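Local structure of PROBABLE CHAIN-FATTY-ACID-CoA LIGASE FADD13 (Mycobacterium tuberculosis, 3T5C) at residues D198-P203 against R221-I226; T191-Y196 against D271-I276; G173-H178 against E361-P366. The protein is probably a ligase of the AMP-binding (ANL) enzyme family, represented here by its N-terminal domain. All blocks are in the same frame, centred on the assembly; numbering follows the deposited sequence.

Contact 1: residues D198-P203 against R221-I226; sequences DRLLLP and RGVTLI
The backbone N of I226 sends a nearly straight hydrogen bond to L200 O, 2.8 Å long with 175° at the hydrogen. This is one of four bonds pairing strands 199-202 and 224-226 in a beta-alpha-beta crossover, whose linking helix is 209-221. The strands run parallel: R199 pairs with T224, L200 with L225 and L201 with I226. T224 N bonds to D198 O, L200 N to T224 O and L202 N to I226 O. Both T224 O and I226 O also receive a CA-H...O contact, the first from R199 CA at 3.3 Å, the second from L201 CA.

R199 and T224 lie side by side on one face of the sheet, together with L201 and I226. A bend at chi3 (79°) turns the R199 guanidinium so that T224 CG2 sits over one of its faces, 3.6 Å from NH1. I226 CD1 comes in obliquely, 3.8 Å from R199 NH2. At the guanidinium edge, in its plane, a water accepts from R199 NH1 (2.8 Å) and donates to T224 OG1. The same two side chains reach Q19, through R199 NH2 to its OE1 and T224 OG1 to its backbone O, while E243 forms a salt bridge with R199 NH2.

L200 and L225 turn to the other face, where T214 and S218 of helix 209-221 pack against them. That helix ends in a Schellman motif with G222, at positive phi, as its C-prime residue. Just beyond, V223 CG1 lies anti to its own backbone N, which sets this methyl 3.7 Å from L200 CB and 3.4 Å from D198 O.

Contact 2: residues T191-Y196 against D271-I276; sequences TIDVRY and DFRYFI
Y274 CG sits between the residue's own backbone N and carbonyl carbon (chi1 62°), and R273 folds back at chi3 (-65°); together these turns deliver the phenol oxygen and the guanidinium to one acceptor, D193 O. Y274 OH donates to it over 2.7 Å and R273 NH2 over 3.1 Å, from opposite faces of the carbonyl plane. The phenol stands well above that plane while R273 NH2 is only tilted from it; the oxygen itself lies at the edge of both flat groups, in their planes.

R273 also stacks on R195. The two guanidinium groups lie flat against each other, centres 3.5 Å apart and planes at 6°, each with the other's CZ over its centre. Their like charges are probably offset by carboxylates. R195 NH1 forms a salt bridge with D193, 2.7 Å from OD2, and bonds OD1 in the guanidinium plane through the syn lone pair. D193 OD2 lies a long 3.9 Å from R273 NE, a buried nitrogen without a hydrogen-bond partner, whereas D198 OD2 binds R273 NH2.

In the fold, the loop between helix 178-191 and strand 199-202 is thus held against the start of strand 274-278, a parallel member of the large mixed sheet. D193 occupies the centre of an inverse gamma turn, closed by a weak bond from V194 N to I192 O.

Deeper in, I192 CD1 meets the Y274 ring at its edge, 3.4 Å from OH. The same methyl touches I276 CD1 at 3.9 Å, the two side chains crossing at about a right angle.

Contact 3: residues G173-H178 against E361-P366; sequences GVVHTH and EYWNRP
A small three-stranded antiparallel sheet has strand 172-177 in its middle, and this contact joins that strand to the short, weakly bonded outer strand 361-362. V174 and Y362 form a non-hydrogen-bonded pair with their CA atoms 4.8 Å apart. On one side of the pair W363 N donates to G173 O (2.7 Å, 158° at the hydrogen); on the other, V175 N donates to E361 O over 3.0 Å. G173 O takes in addition a CA-H...O contact from Y362 CA. A water extends the pairing by accepting from G173 N and donating to W363 O; it also lies over one face of the R365 guanidinium, toward the rim.

The V174 and Y362 side chains lie alongside each other, V174 CG2 approaching Y362 CE1 at 4.1 Å. The phenol end of Y362 goes further, to E305 OE1. V175 spreads its two methyls over different neighbours: with chi1 at -41°, CG1 meets the indole edge, 3.8 Å from W363 CE3 and as far from CB, while CG2 presses on E361 CG at 3.2 Å, the V175 and E361 side chains meeting at an angle. The indole CG lies anti to the W363 backbone N, and the ring leads away from strand 172-177.

R365 occupies the N-cap position of helix 366-372. Strands 158-164 and 172-177 flank a connection, unmodelled at 166-169, that probably corresponds to the Gly-, Ser- and Thr-rich phosphate-binding loop characteristic of AMP-binding enzymes.

In the fold
Contacts 1 and 2 are neighbours, their centres about 10 Å apart, and both reach the nine-stranded mixed sheet, where strand 247-250 lies between strands 199-202 and 274-278. A salt bridge from D198 OD2 to R273 NH2 (2.9 Å) joins them directly, and V223 packs on V194. Contact 3 lies on the opposite side of the chain's centre, its centre about 28 Å from that of contact 1 and 31 Å from that of contact 2, in a separate small sheet. Along the chain, contact 1 nests inside the loop closed by contact 2, and both inside that of contact 3. Contacts 1 and 2 thus fasten neighbouring parts of the large sheet, while contact 3 brings a segment near the end of the modelled chain onto the small sheet.

Contact 1: residues D198-P203 against R221-I226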
loop_
_atom_site.group_PDB
_atom_site.type_symbol
_atom_site.label_atom_id
_atom_site.label_comp_id
_atom_site.label_asym_id
_atom_site.label_seq_id
_atom_site.Cartn_x
_atom_site.Cartn_y
_atom_site.Cartn_z
ATOM N N ASP A 198 -5.294 17.577 -1.076
ATOM C CA ASP A 198 -4.023 17.508 -0.344
ATOM C C ASP A 198 -3.015 16.916 -1.326
ATOM O O ASP A 198 -3.402 16.230 -2.276
ATOM C CB ASP A 198 -4.116 16.565 0.866
ATOM C CG ASP A 198 -4.569 17.266 2.133
ATOM O OD1 ASP A 198 -4.337 18.483 2.255
ATOM O OD2 ASP A 198 -5.140 16.593 3.016
ATOM N N ARG A 199 -1.732 17.179 -1.113
ATOM C CA ARG A 199 -0.691 16.628 -1.979
ATOM C C ARG A 199 0.125 15.733 -1.055
ATOM O O ARG A 199 0.701 16.198 -0.074
ATOM C CB ARG A 199 0.140 17.757 -2.594
ATOM C CG ARG A 199 -0.723 18.697 -3.442
ATOM C CD ARG A 199 0.041 19.858 -4.027
ATOM N NE ARG A 199 0.832 19.532 -5.215
ATOM C CZ ARG A 199 0.324 19.293 -6.427
ATOM N NH1 ARG A 199 -0.988 19.323 -6.626
ATOM N NH2 ARG A 199 1.135 19.076 -7.456
ATOM N N LEU A 200 0.136 14.435 -1.357
ATOM C CA LEU A 200 0.807 13.454 -0.511
ATOM C C LEU A 200 2.043 12.809 -1.134
ATOM O O LEU A 200 1.975 12.212 -2.215
ATOM C CB LEU A 200 -0.228 12.394 -0.113
ATOM C CG LEU A 200 0.039 11.331 0.952
ATOM C CD1 LEU A 200 -1.289 10.724 1.370
ATOM C CD2 LEU A 200 0.986 10.261 0.416
ATOM N N LEU A 201 3.175 12.927 -0.444
ATOM C CA LEU A 201 4.434 12.366 -0.922
ATOM C C LEU A 201 4.549 10.869 -0.651
ATOM O O LEU A 201 4.386 10.419 0.482
ATOM C CB LEU A 201 5.630 13.067 -0.259
ATOM C CG LEU A 201 6.997 12.442 -0.575
ATOM C CD1 LEU A 201 7.408 12.798 -1.991
ATOM C CD2 LEU A 201 8.044 12.928 0.405
ATOM N N LEU A 202 4.848 10.105 -1.694
ATOM C CA LEU A 202 5.011 8.668 -1.542
ATOM C C LEU A 202 6.434 8.336 -1.978
ATOM O O LEU A 202 6.744 8.336 -3.171
ATOM C CB LEU A 202 3.990 7.913 -2.395
ATOM C CG LEU A 202 3.515 6.587 -1.789
ATOM C CD1 LEU A 202 4.707 5.665 -1.528
ATOM C CD2 LEU A 202 2.784 6.869 -0.487
ATOM N N PRO A 203 7.328 8.085 -1.002
ATOM C CA PRO A 203 8.727 7.759 -1.267
ATOM C C PRO A 203 9.100 6.311 -0.919
ATOM O O PRO A 203 10.285 5.973 -0.884
ATOM C CB PRO A 203 9.457 8.757 -0.386
ATOM C CG PRO A 203 8.638 8.657 0.885
ATOM C CD PRO A 203 7.173 8.524 0.400
ATOM N N ARG A 221 -10.155 10.080 -1.897
ATOM C CA ARG A 221 -10.393 11.406 -1.321
ATOM C C ARG A 221 -10.021 12.560 -2.246
ATOM O O ARG A 221 -10.233 13.731 -1.912
ATOM C CB ARG A 221 -9.614 11.516 0.000
ATOM C CG ARG A 221 -9.413 12.926 0.574
ATOM C CD ARG A 221 -10.678 13.531 1.175
ATOM N NE ARG A 221 -11.666 13.880 0.161
ATOM C CZ ARG A 221 -12.840 14.442 0.423
ATOM N NH1 ARG A 221 -13.182 14.727 1.676
ATOM N NH2 ARG A 221 -13.678 14.712 -0.571
ATOM N N GLY A 222 -9.472 12.224 -3.407
ATOM C CA GLY A 222 -9.073 13.243 -4.352
ATOM C C GLY A 222 -7.764 13.876 -3.929
ATOM O O GLY A 222 -7.637 15.098 -3.876
ATOM N N VAL A 223 -6.789 13.028 -3.617
ATOM C CA VAL A 223 -5.467 13.472 -3.209
ATOM C C VAL A 223 -4.483 13.370 -4.369
ATOM O O VAL A 223 -4.526 12.408 -5.146
ATOM C CB VAL A 223 -4.950 12.617 -2.021
ATOM C CG1 VAL A 223 -3.458 12.813 -1.836
ATOM C CG2 VAL A 223 -5.713 12.989 -0.750
ATOM N N THR A 224 -3.601 14.359 -4.489
ATOM C CA THR A 224 -2.595 14.360 -5.549
ATOM C C THR A 224 -1.344 13.664 -5.047
ATOM O O THR A 224 -0.727 14.107 -4.078
ATOM C CB THR A 224 -2.191 15.796 -5.985
ATOM O OG1 THR A 224 -3.320 16.471 -6.546
ATOM C CG2 THR A 224 -1.085 15.742 -7.024
ATOM N N LEU A 225 -0.971 12.578 -5.719
ATOM C CA LEU A 225 0.208 11.809 -5.351
ATOM C C LEU A 225 1.477 12.443 -5.879
ATOM O O LEU A 225 1.594 12.714 -7.080
ATOM C CB LEU A 225 0.120 10.385 -5.908
ATOM C CG LEU A 225 -0.848 9.409 -5.248
ATOM C CD1 LEU A 225 -0.836 8.090 -6.016
ATOM C CD2 LEU A 225 -0.432 9.189 -3.791
ATOM N N ILE A 226 2.425 12.682 -4.978
ATOM C CA ILE A 226 3.707 13.252 -5.363
ATOM C C ILE A 226 4.692 12.099 -5.226
ATOM O O ILE A 226 4.993 11.642 -4.121
ATOM C CB ILE A 226 4.135 14.412 -4.441
ATOM C CG1 ILE A 226 3.005 15.456 -4.333
ATOM C CG2 ILE A 226 5.416 15.028 -4.985
ATOM C CD1 ILE A 226 2.583 16.108 -5.669
HETATM O O HOH W 1 -3.504 18.965 -5.352
#

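Contact 2: residues T191-Y196 against D271-I276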
loop_
_atom_site.group_PDB
_atom_site.type_symbol
_atom_site.label_atom_id
_atom_site.label_comp_id
_atom_site.label_asym_id
_atom_site.label_seq_id
_atom_site.Cartn_x
_atom_site.Cartn_y
_atom_site.Cartn_z
ATOM N N THR A 191 -9.872 8.564 9.323
ATOM C CA THR A 191 -9.172 8.695 10.597
ATOM C C THR A 191 -8.131 9.810 10.617
ATOM O O THR A 191 -8.168 10.662 11.504
ATOM C CB THR A 191 -8.501 7.362 11.003
ATOM O OG1 THR A 191 -9.490 6.322 11.009
ATOM C CG2 THR A 191 -7.884 7.464 12.414
ATOM N N ILE A 192 -7.203 9.813 9.662
ATOM C CA ILE A 192 -6.197 10.871 9.625
ATOM C C ILE A 192 -6.812 12.127 9.012
ATOM O O ILE A 192 -7.845 12.057 8.335
ATOM C CB ILE A 192 -4.959 10.486 8.785
ATOM C CG1 ILE A 192 -5.356 10.275 7.321
ATOM C CG2 ILE A 192 -4.305 9.236 9.360
ATOM C CD1 ILE A 192 -4.165 10.226 6.368
ATOM N N ASP A 193 -6.181 13.271 9.260
ATOM C CA ASP A 193 -6.658 14.542 8.730
ATOM C C ASP A 193 -6.148 14.704 7.307
ATOM O O ASP A 193 -5.106 15.314 7.061
ATOM C CB ASP A 193 -6.174 15.700 9.615
ATOM C CG ASP A 193 -6.578 17.078 9.076
ATOM O OD1 ASP A 193 -7.574 17.184 8.322
ATOM O OD2 ASP A 193 -5.896 18.063 9.432
ATOM N N VAL A 194 -6.878 14.108 6.375
ATOM C CA VAL A 194 -6.535 14.182 4.966
ATOM C C VAL A 194 -7.728 14.867 4.325
ATOM O O VAL A 194 -8.867 14.666 4.747
ATOM C CB VAL A 194 -6.333 12.776 4.345
ATOM C CG1 VAL A 194 -7.595 11.947 4.497
ATOM C CG2 VAL A 194 -5.946 12.908 2.873
ATOM N N ARG A 195 -7.472 15.691 3.318
ATOM C CA ARG A 195 -8.560 16.400 2.681
ATOM C C ARG A 195 -8.418 16.603 1.187
ATOM O O ARG A 195 -7.327 16.496 0.623
ATOM C CB ARG A 195 -8.777 17.743 3.381
ATOM C CG ARG A 195 -7.520 18.511 3.690
ATOM C CD ARG A 195 -7.441 18.870 5.171
ATOM N NE ARG A 195 -6.697 20.109 5.364
ATOM C CZ ARG A 195 -6.335 20.612 6.540
ATOM N NH1 ARG A 195 -6.635 19.981 7.665
ATOM N NH2 ARG A 195 -5.681 21.766 6.587
ATOM N N TYR A 196 -9.553 16.887 0.558
ATOM C CA TYR A 196 -9.623 17.106 -0.875
ATOM C C TYR A 196 -8.496 18.007 -1.353
ATOM O O TYR A 196 -8.266 19.087 -0.800
ATOM C CB TYR A 196 -10.983 17.716 -1.232
ATOM C CG TYR A 196 -11.248 17.797 -2.712
ATOM C CD1 TYR A 196 -11.072 16.680 -3.528
ATOM C CD2 TYR A 196 -11.679 18.984 -3.302
ATOM C CE1 TYR A 196 -11.313 16.739 -4.890
ATOM C CE2 TYR A 196 -11.924 19.054 -4.676
ATOM C CZ TYR A 196 -11.738 17.924 -5.460
ATOM O OH TYR A 196 -11.980 17.966 -6.812
ATOM N N ASP A 271 3.379 24.214 3.939
ATOM C CA ASP A 271 2.303 23.365 3.437
ATOM C C ASP A 271 2.365 21.963 4.026
ATOM O O ASP A 271 1.372 21.234 4.006
ATOM C CB ASP A 271 2.346 23.295 1.912
ATOM C CG ASP A 271 2.201 24.661 1.270
ATOM O OD1 ASP A 271 1.160 25.314 1.501
ATOM O OD2 ASP A 271 3.132 25.079 0.543
ATOM N N PHE A 272 3.518 21.587 4.568
ATOM C CA PHE A 272 3.640 20.258 5.143
ATOM C C PHE A 272 3.009 20.193 6.524
ATOM O O PHE A 272 3.363 20.960 7.416
ATOM C CB PHE A 272 5.101 19.828 5.230
ATOM C CG PHE A 272 5.269 18.341 5.309
ATOM C CD1 PHE A 272 5.146 17.560 4.165
ATOM C CD2 PHE A 272 5.478 17.716 6.533
ATOM C CE1 PHE A 272 5.226 16.176 4.239
ATOM C CE2 PHE A 272 5.559 16.332 6.620
ATOM C CZ PHE A 272 5.432 15.559 5.469
ATOM N N ARG A 273 2.073 19.269 6.699
ATOM C CA ARG A 273 1.387 19.122 7.972
ATOM C C ARG A 273 1.893 17.959 8.837
ATOM O O ARG A 273 2.090 18.128 10.044
ATOM C CB ARG A 273 -0.118 18.961 7.745
ATOM C CG ARG A 273 -0.762 20.109 6.986
ATOM C CD ARG A 273 -2.229 20.269 7.385
ATOM N NE ARG A 273 -3.051 19.119 7.003
ATOM C CZ ARG A 273 -3.426 18.843 5.756
ATOM N NH1 ARG A 273 -3.058 19.635 4.751
ATOM N NH2 ARG A 273 -4.162 17.768 5.514
ATOM N N TYR A 274 2.089 16.785 8.234
ATOM C CA TYR A 274 2.557 15.626 8.990
ATOM C C TYR A 274 3.031 14.448 8.158
ATOM O O TYR A 274 2.631 14.280 7.005
ATOM C CB TYR A 274 1.459 15.116 9.933
ATOM C CG TYR A 274 0.198 14.645 9.232
ATOM C CD1 TYR A 274 -0.842 15.532 8.958
ATOM C CD2 TYR A 274 0.050 13.312 8.829
ATOM C CE1 TYR A 274 -2.003 15.109 8.304
ATOM C CE2 TYR A 274 -1.106 12.880 8.171
ATOM C CZ TYR A 274 -2.127 13.782 7.914
ATOM O OH TYR A 274 -3.277 13.364 7.287
ATOM N N PHE A 275 3.889 13.632 8.764
ATOM C CA PHE A 275 4.392 12.426 8.118
ATOM C C PHE A 275 3.533 11.281 8.627
ATOM O O PHE A 275 2.977 11.363 9.716
ATOM C CB PHE A 275 5.844 12.129 8.512
ATOM C CG PHE A 275 6.866 12.928 7.760
ATOM C CD1 PHE A 275 7.386 14.098 8.296
ATOM C CD2 PHE A 275 7.313 12.503 6.513
ATOM C CE1 PHE A 275 8.339 14.837 7.604
ATOM C CE2 PHE A 275 8.265 13.234 5.808
ATOM C CZ PHE A 275 8.780 14.406 6.357
ATOM N N ILE A 276 3.410 10.224 7.834
ATOM C CA ILE A 276 2.668 9.043 8.258
ATOM C C ILE A 276 3.742 7.971 8.427
ATOM O O ILE A 276 4.310 7.487 7.440
ATOM C CB ILE A 276 1.649 8.567 7.201
ATOM C CG1 ILE A 276 0.612 9.658 6.943
ATOM C CG2 ILE A 276 0.937 7.314 7.699
ATOM C CD1 ILE A 276 -0.378 9.310 5.847
#

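Contact 3: residues G173-H178 against E361-P366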
loop_
_atom_site.group_PDB
_atom_site.type_symbol
_atom_site.label_atom_id
_atom_site.label_comp_id
_atom_site.label_asym_id
_atom_site.label_seq_id
_atom_site.Cartn_x
_atom_site.Cartn_y
_atom_site.Cartn_z
ATOM N N GLY A 173 0.995 -15.929 1.062
ATOM C CA GLY A 173 0.396 -14.900 0.236
ATOM C C GLY A 173 -0.849 -14.373 0.920
ATOM O O GLY A 173 -1.779 -15.141 1.171
ATOM N N VAL A 174 -0.870 -13.081 1.243
ATOM C CA VAL A 174 -2.038 -12.483 1.896
ATOM C C VAL A 174 -3.031 -12.039 0.818
ATOM O O VAL A 174 -2.732 -11.151 0.012
ATOM C CB VAL A 174 -1.632 -11.257 2.766
ATOM C CG1 VAL A 174 -2.874 -10.590 3.365
ATOM C CG2 VAL A 174 -0.679 -11.701 3.862
ATOM N N VAL A 175 -4.210 -12.647 0.798
ATOM C CA VAL A 175 -5.177 -12.278 -0.226
ATOM C C VAL A 175 -6.176 -11.242 0.262
ATOM O O VAL A 175 -6.854 -11.432 1.266
ATOM C CB VAL A 175 -5.964 -13.510 -0.805
ATOM C CG1 VAL A 175 -5.030 -14.697 -1.007
ATOM C CG2 VAL A 175 -7.115 -13.879 0.089
ATOM N N HIS A 176 -6.235 -10.135 -0.468
ATOM C CA HIS A 176 -7.151 -9.044 -0.169
ATOM C C HIS A 176 -8.175 -8.882 -1.291
ATOM O O HIS A 176 -7.915 -9.187 -2.455
ATOM C CB HIS A 176 -6.381 -7.741 0.046
ATOM C CG HIS A 176 -5.937 -7.543 1.460
ATOM N ND1 HIS A 176 -6.828 -7.368 2.500
ATOM C CD2 HIS A 176 -4.702 -7.523 2.014
ATOM C CE1 HIS A 176 -6.159 -7.251 3.633
ATOM N NE2 HIS A 176 -4.868 -7.341 3.366
ATOM N N THR A 177 -9.346 -8.395 -0.914
ATOM C CA THR A 177 -10.440 -8.219 -1.847
ATOM C C THR A 177 -10.741 -6.740 -2.116
ATOM O O THR A 177 -10.151 -5.849 -1.506
ATOM C CB THR A 177 -11.689 -8.882 -1.274
ATOM O OG1 THR A 177 -12.086 -8.182 -0.083
ATOM C CG2 THR A 177 -11.396 -10.355 -0.921
ATOM N N HIS A 178 -11.662 -6.489 -3.038
ATOM C CA HIS A 178 -12.045 -5.121 -3.348
ATOM C C HIS A 178 -12.632 -4.539 -2.066
ATOM O O HIS A 178 -12.333 -3.400 -1.690
ATOM C CB HIS A 178 -13.079 -5.107 -4.484
ATOM C CG HIS A 178 -12.497 -5.429 -5.825
ATOM N ND1 HIS A 178 -12.147 -4.455 -6.738
ATOM C CD2 HIS A 178 -12.139 -6.611 -6.383
ATOM C CE1 HIS A 178 -11.597 -5.023 -7.796
ATOM N NE2 HIS A 178 -11.579 -6.331 -7.606
ATOM N N GLU A 361 -8.028 -14.679 3.272
ATOM C CA GLU A 361 -7.336 -15.930 3.570
ATOM C C GLU A 361 -5.888 -15.835 3.098
ATOM O O GLU A 361 -5.515 -14.892 2.395
ATOM C CB GLU A 361 -8.006 -17.054 2.779
ATOM C CG GLU A 361 -7.966 -16.736 1.271
ATOM C CD GLU A 361 -8.689 -17.739 0.395
ATOM O OE1 GLU A 361 -9.819 -18.142 0.752
ATOM O OE2 GLU A 361 -8.128 -18.105 -0.665
ATOM N N TYR A 362 -5.069 -16.811 3.482
ATOM C CA TYR A 362 -3.700 -16.858 2.982
ATOM C C TYR A 362 -3.880 -17.692 1.714
ATOM O O TYR A 362 -4.715 -18.591 1.680
ATOM C CB TYR A 362 -2.764 -17.584 3.954
ATOM C CG TYR A 362 -2.433 -16.797 5.201
ATOM C CD1 TYR A 362 -1.624 -15.667 5.141
ATOM C CD2 TYR A 362 -2.946 -17.178 6.441
ATOM C CE1 TYR A 362 -1.335 -14.929 6.294
ATOM C CE2 TYR A 362 -2.663 -16.458 7.593
ATOM C CZ TYR A 362 -1.860 -15.335 7.514
ATOM O OH TYR A 362 -1.587 -14.623 8.654
ATOM N N TRP A 363 -3.114 -17.405 0.675
ATOM C CA TRP A 363 -3.255 -18.138 -0.573
ATOM C C TRP A 363 -2.789 -19.591 -0.501
ATOM O O TRP A 363 -1.618 -19.869 -0.229
ATOM C CB TRP A 363 -2.508 -17.402 -1.686
ATOM C CG TRP A 363 -2.658 -18.023 -3.047
ATOM C CD1 TRP A 363 -1.759 -18.833 -3.690
ATOM C CD2 TRP A 363 -3.780 -17.890 -3.927
ATOM N NE1 TRP A 363 -2.257 -19.212 -4.915
ATOM C CE2 TRP A 363 -3.494 -18.649 -5.085
ATOM C CE3 TRP A 363 -5.001 -17.205 -3.849
ATOM C CZ2 TRP A 363 -4.386 -18.737 -6.160
ATOM C CZ3 TRP A 363 -5.884 -17.295 -4.916
ATOM C CH2 TRP A 363 -5.572 -18.056 -6.058
ATOM N N ASN A 364 -3.723 -20.513 -0.728
ATOM C CA ASN A 364 -3.421 -21.942 -0.728
ATOM C C ASN A 364 -2.676 -22.394 0.535
ATOM O O ASN A 364 -1.662 -23.088 0.452
ATOM C CB ASN A 364 -2.605 -22.251 -1.989
ATOM C CG ASN A 364 -2.347 -23.732 -2.182
ATOM O OD1 ASN A 364 -3.192 -24.568 -1.879
ATOM N ND2 ASN A 364 -1.176 -24.061 -2.711
ATOM N N ARG A 365 -3.201 -21.993 1.693
ATOM C CA ARG A 365 -2.642 -22.306 3.016
ATOM C C ARG A 365 -3.817 -22.508 3.964
ATOM O O ARG A 365 -3.978 -21.752 4.918
ATOM C CB ARG A 365 -1.814 -21.129 3.534
ATOM C CG ARG A 365 -0.333 -21.361 3.649
ATOM C CD ARG A 365 0.251 -21.718 2.324
ATOM N NE ARG A 365 1.613 -21.224 2.168
ATOM C CZ ARG A 365 2.239 -21.196 0.998
ATOM N NH1 ARG A 365 1.614 -21.639 -0.086
ATOM N NH2 ARG A 365 3.464 -20.704 0.902
ATOM N N PRO A 366 -4.647 -23.536 3.723
ATOM C CA PRO A 366 -5.819 -23.807 4.568
ATOM C C PRO A 366 -5.581 -23.820 6.083
ATOM O O PRO A 366 -6.357 -23.228 6.846
ATOM C CB PRO A 366 -6.321 -25.156 4.049
ATOM C CG PRO A 366 -5.863 -25.170 2.620
ATOM C CD PRO A 366 -4.471 -24.603 2.720
HETATM O O HOH W 2 0.750 -18.348 -0.419
#